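Local atomic coordinates of uncharacterized protein aq_328 (Aquifex aeolicus, PDB entry 1R4V), a protein that is of unknown function but adopts an ancestral histone fold and may, judging from its family, take part in protein heterodimerization. Residues 93-107 with 130-144. Residues are numbered along the deposited sequence; the frame is centred on the assembly and turned at random. Where two conformers were deposited one is given.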
ATOM      1  N   HIS A  93       8.477  -4.664   5.880  1.00 24.98           N
ATOM      2  CA  HIS A  93       7.932  -4.741   4.530  1.00 25.21           C
ATOM      3  C   HIS A  93       8.437  -3.632   3.605  1.00 24.35           C
ATOM      4  O   HIS A  93       8.734  -3.895   2.442  1.00 24.62           O
ATOM      5  CB  HIS A  93       6.408  -4.766   4.575  1.00 24.03           C
ATOM      6  CG  HIS A  93       5.870  -6.085   5.010  1.00 27.01           C
ATOM      7  ND1 HIS A  93       5.131  -6.250   6.162  1.00 34.18           N
ATOM      8  CD2 HIS A  93       5.983  -7.310   4.451  1.00 29.40           C
ATOM      9  CE1 HIS A  93       4.811  -7.524   6.287  1.00 32.28           C
ATOM     10  NE2 HIS A  93       5.320  -8.191   5.268  1.00 31.10           N
ATOM     11  N   ILE A  94       8.550  -2.406   4.108  1.00 22.14           N
ATOM     12  CA  ILE A  94       9.057  -1.292   3.328  1.00 23.08           C
ATOM     13  C   ILE A  94      10.515  -1.551   2.939  1.00 24.71           C
ATOM     14  O   ILE A  94      10.901  -1.369   1.778  1.00 24.58           O
ATOM     15  CB  ILE A  94       8.896   0.041   4.095  1.00 22.84           C
ATOM     16  CG1 ILE A  94       7.416   0.390   4.248  1.00 17.57           C
ATOM     17  CG2 ILE A  94       9.590   1.213   3.381  1.00 22.66           C
ATOM     18  CD1 ILE A  94       7.164   1.582   5.120  1.00 20.44           C
ATOM     19  N   LYS A  95      11.326  -1.973   3.900  1.00 25.65           N
ATOM     20  CA  LYS A  95      12.714  -2.332   3.609  1.00 28.78           C
ATOM     21  C   LYS A  95      12.847  -3.459   2.590  1.00 28.22           C
ATOM     22  O   LYS A  95      13.704  -3.381   1.699  1.00 28.72           O
ATOM     23  CB  LYS A  95      13.448  -2.714   4.888  1.00 30.37           C
ATOM     24  CG  LYS A  95      13.814  -1.535   5.762  1.00 33.00           C
ATOM     25  CD  LYS A  95      14.515  -2.008   7.049  1.00 36.80           C
ATOM     26  CE  LYS A  95      14.398  -0.984   8.196  1.00 41.69           C
ATOM     27  NZ  LYS A  95      14.682   0.409   7.742  1.00 49.11           N
ATOM     28  N   ASN A  96      12.029  -4.501   2.722  1.00 28.71           N
ATOM     29  CA  ASN A  96      12.031  -5.606   1.759  1.00 30.18           C
ATOM     30  C   ASN A  96      11.630  -5.112   0.380  1.00 30.39           C
ATOM     31  O   ASN A  96      12.198  -5.567  -0.615  1.00 32.42           O
ATOM     32  CB  ASN A  96      11.090  -6.761   2.116  1.00 31.27           C
ATOM     33  CG  ASN A  96      11.494  -7.515   3.368  1.00 35.96           C
ATOM     34  OD1 ASN A  96      12.625  -7.427   3.848  1.00 39.70           O
ATOM     35  ND2 ASN A  96      10.539  -8.265   3.914  1.00 43.12           N
ATOM     36  N   PHE A  97      10.663  -4.202   0.307  1.00 28.99           N
ATOM     37  CA  PHE A  97      10.253  -3.635  -0.973  1.00 29.32           C
ATOM     38  C   PHE A  97      11.391  -2.897  -1.681  1.00 29.64           C
ATOM     39  O   PHE A  97      11.550  -3.026  -2.904  1.00 28.69           O
ATOM     40  CB  PHE A  97       9.044  -2.704  -0.872  1.00 27.48           C
ATOM     41  CG  PHE A  97       8.754  -1.972  -2.158  1.00 26.97           C
ATOM     42  CD1 PHE A  97       8.155  -2.628  -3.219  1.00 26.72           C
ATOM     43  CD2 PHE A  97       9.109  -0.638  -2.319  1.00 26.57           C
ATOM     44  CE1 PHE A  97       7.909  -1.964  -4.418  1.00 25.13           C
ATOM     45  CE2 PHE A  97       8.853   0.035  -3.504  1.00 25.89           C
ATOM     46  CZ  PHE A  97       8.259  -0.635  -4.561  1.00 24.32           C
ATOM     47  N   GLN A  98      12.163  -2.127  -0.928  1.00 30.23           N
ATOM     48  CA  GLN A  98      13.251  -1.341  -1.499  1.00 34.13           C
ATOM     49  C   GLN A  98      14.345  -2.219  -2.108  1.00 34.98           C
ATOM     50  O   GLN A  98      15.058  -1.771  -2.999  1.00 36.25           O
ATOM     51  CB  GLN A  98      13.827  -0.371  -0.458  1.00 33.63           C
ATOM     52  CG  GLN A  98      12.820   0.715  -0.076  1.00 34.97           C
ATOM     53  CD  GLN A  98      13.127   1.460   1.229  1.00 38.16           C
ATOM     54  OE1 GLN A  98      12.850   2.655   1.324  1.00 46.64           O
ATOM     55  NE2 GLN A  98      13.671   0.771   2.225  1.00 40.53           N
ATOM     56  N   LYS A  99      14.480  -3.463  -1.659  1.00 36.17           N
ATOM     57  CA  LYS A  99      15.455  -4.356  -2.261  1.00 38.38           C
ATOM     58  C   LYS A  99      14.927  -5.140  -3.473  1.00 38.60           C
ATOM     59  O   LYS A  99      15.681  -5.924  -4.044  1.00 40.13           O
ATOM     60  CB  LYS A  99      16.186  -5.208  -1.211  1.00 39.80           C
ATOM     61  CG  LYS A  99      15.425  -6.099  -0.274  1.00 42.36           C
ATOM     62  CD  LYS A  99      16.287  -6.399   0.959  1.00 42.36           C
ATOM     63  CE  LYS A  99      15.698  -7.542   1.791  1.00 47.97           C
ATOM     64  NZ  LYS A  99      15.980  -7.385   3.255  1.00 51.48           N
ATOM     65  N   ILE A 100      13.690  -4.908  -3.903  1.00 37.41           N
ATOM     66  CA  ILE A 100      13.139  -5.550  -5.101  1.00 37.86           C
ATOM     67  C   ILE A 100      13.559  -4.785  -6.358  1.00 38.56           C
ATOM     68  O   ILE A 100      13.370  -3.573  -6.447  1.00 38.08           O
ATOM     69  CB  ILE A 100      11.604  -5.677  -5.012  1.00 37.20           C
ATOM     70  CG1 ILE A 100      11.247  -6.664  -3.899  1.00 34.89           C
ATOM     71  CG2 ILE A 100      10.996  -6.157  -6.333  1.00 37.27           C
ATOM     72  CD1 ILE A 100       9.811  -6.652  -3.533  1.00 36.84           C
ATOM     73  N   GLU A 101      14.111  -5.501  -7.336  1.00 39.73           N
ATOM     74  CA  GLU A 101      14.608  -4.897  -8.577  1.00 40.74           C
ATOM     75  C   GLU A 101      13.520  -4.752  -9.640  1.00 39.94           C
ATOM     76  O   GLU A 101      13.475  -3.737 -10.344  1.00 40.15           O
ATOM     77  CB  GLU A 101      15.806  -5.688  -9.118  1.00 41.43           C
ATOM     78  CG  GLU A 101      16.905  -5.837  -8.069  1.00 45.26           C
ATOM     79  CD  GLU A 101      18.322  -5.910  -8.619  1.00 46.31           C
ATOM     80  OE1 GLU A 101      18.516  -6.288  -9.799  1.00 53.04           O
ATOM     81  OE2 GLU A 101      19.258  -5.579  -7.846  1.00 53.89           O
ATOM     82  N   GLN A 102      12.646  -5.753  -9.739  1.00 39.03           N
ATOM     83  CA  GLN A 102      11.536  -5.741 -10.690  1.00 38.41           C
ATOM     84  C   GLN A 102      10.545  -4.622 -10.413  1.00 36.12           C
ATOM     85  O   GLN A 102      10.201  -4.342  -9.262  1.00 35.95           O
ATOM     86  CB  GLN A 102      10.784  -7.069 -10.669  1.00 38.74           C
ATOM     87  CG  GLN A 102       9.579  -7.143 -11.632  1.00 40.00           C
ATOM     88  CD  GLN A 102       9.157  -8.573 -11.932  1.00 41.64           C
ATOM     89  OE1 GLN A 102       9.984  -9.478 -11.838  1.00 51.39           O
ATOM     90  NE2 GLN A 102       7.886  -8.785 -12.282  1.00 40.27           N
ATOM     91  N   ASP A 103      10.092  -3.992 -11.485  1.00 32.34           N
ATOM     92  CA  ASP A 103       9.088  -2.962 -11.411  1.00 31.77           C
ATOM     93  C   ASP A 103       7.728  -3.664 -11.287  1.00 31.84           C
ATOM     94  O   ASP A 103       7.345  -4.389 -12.203  1.00 29.04           O
ATOM     95  CB  ASP A 103       9.177  -2.139 -12.679  1.00 31.57           C
ATOM     96  CG  ASP A 103       8.204  -0.998 -12.712  1.00 33.47           C
ATOM     97  OD1 ASP A 103       8.196  -0.337 -13.774  1.00 28.87           O
ATOM     98  OD2 ASP A 103       7.426  -0.686 -11.779  1.00 33.22           O
HETATM   99  N   MSE A 104       7.008  -3.461 -10.181  1.00 30.62           N
HETATM  100  CA  MSE A 104       5.657  -4.040 -10.025  1.00 30.93           C
HETATM  101  C   MSE A 104       4.542  -3.015 -10.190  1.00 27.97           C
HETATM  102  O   MSE A 104       3.393  -3.269  -9.837  1.00 29.51           O
HETATM  103  CB  MSE A 104       5.527  -4.802  -8.716  1.00 31.65           C
HETATM  104  CG  MSE A 104       5.578  -3.942  -7.470  1.00 35.45           C
HETATM  105 SE   MSE A 104       5.323  -4.903  -5.745  1.00 44.03          SE
HETATM  106  CE  MSE A 104       7.120  -5.618  -5.500  1.00 32.90           C
ATOM    107  N   GLY A 105       4.875  -1.861 -10.749  1.00 25.86           N
ATOM    108  CA  GLY A 105       3.913  -0.841 -11.144  1.00 26.47           C
ATOM    109  C   GLY A 105       3.621   0.185 -10.060  1.00 24.85           C
ATOM    110  O   GLY A 105       2.670   0.941 -10.192  1.00 26.65           O
ATOM    111  N   VAL A 106       4.422   0.230  -9.005  1.00 25.41           N
ATOM    112  CA  VAL A 106       4.090   1.048  -7.827  1.00 26.05           C
ATOM    113  C   VAL A 106       3.923   2.521  -8.167  1.00 25.41           C
ATOM    114  O   VAL A 106       2.987   3.155  -7.686  1.00 22.87           O
ATOM    115  CB  VAL A 106       5.071   0.817  -6.658  1.00 27.65           C
ATOM    116  CG1 VAL A 106       4.751   1.728  -5.482  1.00 31.15           C
ATOM    117  CG2 VAL A 106       5.002  -0.625  -6.174  1.00 29.69           C
ATOM    118  N   ASP A 107       4.772   3.065  -9.036  1.00 25.49           N
ATOM    119  CA  ASP A 107       4.658   4.469  -9.428  1.00 27.15           C
ATOM    120  C   ASP A 107       3.365   4.770 -10.152  1.00 26.68           C
ATOM    121  O   ASP A 107       2.755   5.809  -9.904  1.00 25.34           O
ATOM    122  CB  ASP A 107       5.846   4.909 -10.268  1.00 29.22           C
ATOM    123  CG  ASP A 107       7.124   4.918  -9.467  1.00 34.99           C
ATOM    124  OD1 ASP A 107       8.153   4.408  -9.968  1.00 42.17           O
ATOM    125  OD2 ASP A 107       7.172   5.399  -8.316  1.00 36.04           O
ATOM    126  N   GLU A 130       8.828   9.585  -0.380  1.00 23.58           N
ATOM    127  CA  GLU A 130       8.833   8.218   0.159  1.00 23.81           C
ATOM    128  C   GLU A 130       7.554   7.439  -0.086  1.00 21.19           C
ATOM    129  O   GLU A 130       7.483   6.293   0.330  1.00 19.20           O
ATOM    130  CB  GLU A 130       9.056   8.221   1.683  1.00 25.30           C
ATOM    131  CG  GLU A 130      10.491   8.480   2.107  1.00 32.63           C
ATOM    132  CD  GLU A 130      11.474   7.467   1.523  1.00 42.78           C
ATOM    133  OE1 GLU A 130      11.247   6.237   1.672  1.00 43.45           O
ATOM    134  OE2 GLU A 130      12.479   7.915   0.907  1.00 48.95           O
ATOM    135  N   TYR A 131       6.543   8.040  -0.696  1.00 19.76           N
ATOM    136  CA  TYR A 131       5.257   7.384  -0.862  1.00 19.67           C
ATOM    137  C   TYR A 131       5.369   6.103  -1.662  1.00 20.97           C
ATOM    138  O   TYR A 131       4.603   5.165  -1.443  1.00 18.66           O
ATOM    139  CB  TYR A 131       4.266   8.314  -1.556  1.00 18.99           C
ATOM    140  CG  TYR A 131       3.529   9.304  -0.712  1.00 20.74           C
ATOM    141  CD1 TYR A 131       3.858   9.554   0.633  1.00 19.31           C
ATOM    142  CD2 TYR A 131       2.462  10.002  -1.262  1.00 22.61           C
ATOM    143  CE1 TYR A 131       3.151  10.494   1.391  1.00 18.01           C
ATOM    144  CE2 TYR A 131       1.734  10.922  -0.508  1.00 22.92           C
ATOM    145  CZ  TYR A 131       2.073  11.157   0.809  1.00 22.71           C
ATOM    146  OH  TYR A 131       1.330  12.082   1.481  1.00 21.65           O
ATOM    147  N   ARG A 132       6.282   6.048  -2.628  1.00 20.66           N
ATOM    148  CA  ARG A 132       6.428   4.808  -3.392  1.00 23.51           C
ATOM    149  C   ARG A 132       6.925   3.644  -2.531  1.00 21.97           C
ATOM    150  O   ARG A 132       6.485   2.509  -2.690  1.00 22.02           O
ATOM    151  CB  ARG A 132       7.296   5.035  -4.636  1.00 24.96           C
ATOM    152  CG  ARG A 132       8.764   5.356  -4.367  1.00 27.57           C
ATOM    153  CD  ARG A 132       9.553   5.622  -5.662  1.00 31.24           C
ATOM    154  NE  ARG A 132       9.217   4.595  -6.645  1.00 37.14           N
ATOM    155  CZ  ARG A 132       9.670   3.349  -6.607  1.00 40.29           C
ATOM    156  NH1 ARG A 132       9.277   2.508  -7.552  1.00 39.01           N
ATOM    157  NH2 ARG A 132      10.514   2.931  -5.660  1.00 43.33           N
ATOM    158  N   ASN A 133       7.827   3.920  -1.592  1.00 21.67           N
ATOM    159  CA  ASN A 133       8.330   2.902  -0.679  1.00 21.90           C
ATOM    160  C   ASN A 133       7.257   2.478   0.310  1.00 19.89           C
ATOM    161  O   ASN A 133       7.129   1.309   0.598  1.00 17.52           O
ATOM    162  CB  ASN A 133       9.589   3.372   0.024  1.00 22.24           C
ATOM    163  CG  ASN A 133      10.711   3.585  -0.972  1.00 28.99           C
ATOM    164  OD1 ASN A 133      10.860   2.816  -1.932  1.00 31.17           O
ATOM    165  ND2 ASN A 133      11.469   4.656  -0.779  1.00 29.01           N
ATOM    166  N   ILE A 134       6.481   3.425   0.809  1.00 19.62           N
ATOM    167  CA  ILE A 134       5.395   3.094   1.741  1.00 19.62           C
ATOM    168  C   ILE A 134       4.357   2.216   1.060  1.00 20.05           C
ATOM    169  O   ILE A 134       3.926   1.202   1.625  1.00 19.79           O
ATOM    170  CB  ILE A 134       4.772   4.376   2.284  1.00 19.13           C
ATOM    171  CG1 ILE A 134       5.812   5.114   3.136  1.00 20.23           C
ATOM    172  CG2 ILE A 134       3.527   4.054   3.100  1.00 20.65           C
ATOM    173  CD1 ILE A 134       5.407   6.513   3.558  1.00 22.95           C
HETATM  174  N   MSE A 135       3.952   2.596  -0.148  1.00 20.75           N
HETATM  175  CA  MSE A 135       2.952   1.842  -0.879  1.00 25.66           C
HETATM  176  C   MSE A 135       3.466   0.473  -1.267  1.00 21.76           C
HETATM  177  O   MSE A 135       2.736  -0.496  -1.196  1.00 21.26           O
HETATM  178  CB  MSE A 135       2.477   2.572  -2.129  1.00 25.01           C
HETATM  179  CG  MSE A 135       0.999   2.184  -2.368  1.00 32.95           C
HETATM  180 SE   MSE A 135       0.566   2.674  -4.132  1.00 46.43          SE
HETATM  181  CE  MSE A 135      -0.954   1.405  -4.589  1.00 35.73           C
ATOM    182  N   GLY A 136       4.712   0.405  -1.708  1.00 18.98           N
ATOM    183  CA  GLY A 136       5.349  -0.866  -2.001  1.00 19.27           C
ATOM    184  C   GLY A 136       5.392  -1.803  -0.813  1.00 17.19           C
ATOM    185  O   GLY A 136       5.100  -2.977  -0.970  1.00 18.74           O
ATOM    186  N   GLY A 137       5.708  -1.290   0.370  1.00 16.60           N
ATOM    187  CA  GLY A 137       5.619  -2.030   1.624  1.00 17.15           C
ATOM    188  C   GLY A 137       4.213  -2.490   1.978  1.00 16.37           C
ATOM    189  O   GLY A 137       4.007  -3.613   2.464  1.00 18.45           O
ATOM    190  N   LEU A 138       3.235  -1.627   1.759  1.00 16.77           N
ATOM    191  CA  LEU A 138       1.830  -1.966   1.988  1.00 16.20           C
ATOM    192  C   LEU A 138       1.371  -3.057   1.020  1.00 16.13           C
ATOM    193  O   LEU A 138       0.599  -3.927   1.384  1.00 17.72           O
ATOM    194  CB  LEU A 138       0.933  -0.732   1.879  1.00 16.75           C
ATOM    195  CG  LEU A 138       1.020   0.250   3.045  1.00 15.14           C
ATOM    196  CD1 LEU A 138       0.324   1.529   2.650  1.00 19.05           C
ATOM    197  CD2 LEU A 138       0.471  -0.358   4.354  1.00 20.66           C
ATOM    198  N   LEU A 139       1.859  -3.041  -0.211  1.00 16.49           N
ATOM    199  CA  LEU A 139       1.532  -4.083  -1.181  1.00 17.44           C
ATOM    200  C   LEU A 139       2.112  -5.427  -0.761  1.00 19.46           C
ATOM    201  O   LEU A 139       1.395  -6.439  -0.803  1.00 18.47           O
ATOM    202  CB  LEU A 139       1.976  -3.671  -2.579  1.00 18.69           C
ATOM    203  CG  LEU A 139       1.060  -2.673  -3.280  1.00 18.49           C
ATOM    204  CD1 LEU A 139       1.867  -2.075  -4.430  1.00 24.78           C
ATOM    205  CD2 LEU A 139      -0.213  -3.324  -3.794  1.00 21.14           C
ATOM    206  N   LEU A 140       3.367  -5.450  -0.316  1.00 18.77           N
ATOM    207  CA  LEU A 140       3.995  -6.690   0.126  1.00 20.52           C
ATOM    208  C   LEU A 140       3.355  -7.222   1.371  1.00 21.70           C
ATOM    209  O   LEU A 140       3.198  -8.429   1.487  1.00 22.69           O
ATOM    210  CB  LEU A 140       5.475  -6.529   0.429  1.00 20.62           C
ATOM    211  CG  LEU A 140       6.322  -6.224  -0.810  1.00 25.09           C
ATOM    212  CD1 LEU A 140       7.770  -6.216  -0.361  1.00 25.02           C
ATOM    213  CD2 LEU A 140       6.088  -7.205  -1.946  1.00 28.73           C
HETATM  214  N   MSE A 141       3.025  -6.322   2.299  1.00 21.53           N
HETATM  215  CA  MSE A 141       2.255  -6.725   3.466  1.00 23.76           C
HETATM  216  C   MSE A 141       0.920  -7.383   3.135  1.00 20.87           C
HETATM  217  O   MSE A 141       0.605  -8.451   3.674  1.00 18.70           O
HETATM  218  CB  MSE A 141       2.056  -5.553   4.398  1.00 24.19           C
HETATM  219  CG  MSE A 141       1.301  -6.014   5.596  1.00 30.85           C
HETATM  220 SE   MSE A 141      -0.615  -5.462   5.487  0.50 35.82          SE
HETATM  221  CE  MSE A 141      -1.116  -5.954   7.338  0.50 31.07           C
ATOM    222  N   HIS A 142       0.143  -6.772   2.252  1.00 20.56           N
ATOM    223  CA  HIS A 142      -1.098  -7.365   1.773  1.00 20.87           C
ATOM    224  C   HIS A 142      -0.882  -8.719   1.099  1.00 19.37           C
ATOM    225  O   HIS A 142      -1.670  -9.610   1.318  1.00 18.79           O
ATOM    226  CB  HIS A 142      -1.847  -6.450   0.809  1.00 19.27           C
ATOM    227  CG  HIS A 142      -2.613  -5.370   1.490  1.00 19.86           C
ATOM    228  ND1 HIS A 142      -2.002  -4.276   2.068  1.00 20.19           N
ATOM    229  CD2 HIS A 142      -3.943  -5.204   1.678  1.00 22.05           C
ATOM    230  CE1 HIS A 142      -2.926  -3.480   2.578  1.00 19.78           C
ATOM    231  NE2 HIS A 142      -4.110  -4.026   2.359  1.00 22.40           N
ATOM    232  N   ALA A 143       0.168  -8.887   0.312  1.00 18.67           N
ATOM    233  CA  ALA A 143       0.453 -10.196  -0.291  1.00 20.68           C
ATOM    234  C   ALA A 143       0.661 -11.265   0.796  1.00 20.27           C
ATOM    235  O   ALA A 143       0.202 -12.392   0.658  1.00 19.82           O
ATOM    236  CB  ALA A 143       1.673 -10.100  -1.216  1.00 21.48           C
ATOM    237  N   ASP A 144       1.346 -10.898   1.870  1.00 21.44           N
ATOM    238  CA  ASP A 144       1.640 -11.773   2.995  1.00 22.68           C
ATOM    239  C   ASP A 144       0.318 -12.197   3.640  1.00 21.80           C
ATOM    240  O   ASP A 144       0.096 -13.369   3.903  1.00 22.00           O
ATOM    241  CB  ASP A 144       2.559 -11.080   4.006  1.00 23.18           C
ATOM    242  CG  ASP A 144       3.014 -12.014   5.148  1.00 28.56           C
ATOM    243  OD1 ASP A 144       3.434 -13.165   4.887  1.00 41.73           O
ATOM    244  OD2 ASP A 144       3.000 -11.672   6.355  1.00 42.30           O
TER
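Ile94 and Gly137 bring the backbones together, their CA atoms 3.9 Å apart, where helix 88-98 crosses helix 131-149; the short segments 93-98 and 131-144 run at 106°, with axes 7.5 Å apart. Two glycines permit this closeness: a CB on Gly137 would strike Ile94 CG1, and one on Gly136 would strike the Phe97 ring. That ring lies flat on the helix backbone in a CH-pi contact, Gly136 CA standing 3.5 Å from its centroid, almost on the normal. With CG anti to the backbone N (chi1 172°), Phe97 drops as a knob among Asn133, Gly136, Gly137 and Leu140. One turn earlier, the His93 ring receives Met141 CA over its face, 3.8 Å from the centroid. The protein has an ancestral histone fold, in which a long helix is flanked by shorter ones; helix 88-98 packs on the long helix 131-149, and the loop after it leads into helix 106-113, whose first turn packs there through Val106. In that loop Ile100 CD1 meets Leu140 CD1 tip to tip, while Tyr35 touches Ile100 and Met104. Val106 is a third knob, CG1 against Arg132 O and CG2 3.9 Å from Leu139 CD1. Arg132 grips the Asp107 carboxylate side-on in a salt bridge, hydrogen-bonding through NE to OD2 at 2.8 Å, on the syn side, and through NH1 to OD1 at 3.3 Å, from above the carboxylate plane. A leucine replacing Arg132 would probably leave the Asp107 charge without this mate and its carboxylate freer to turn. Asn133 ND2 bonds to Glu130 OE1, almost straight at 2.9 Å, rather than to the nearby Gln98 OE1.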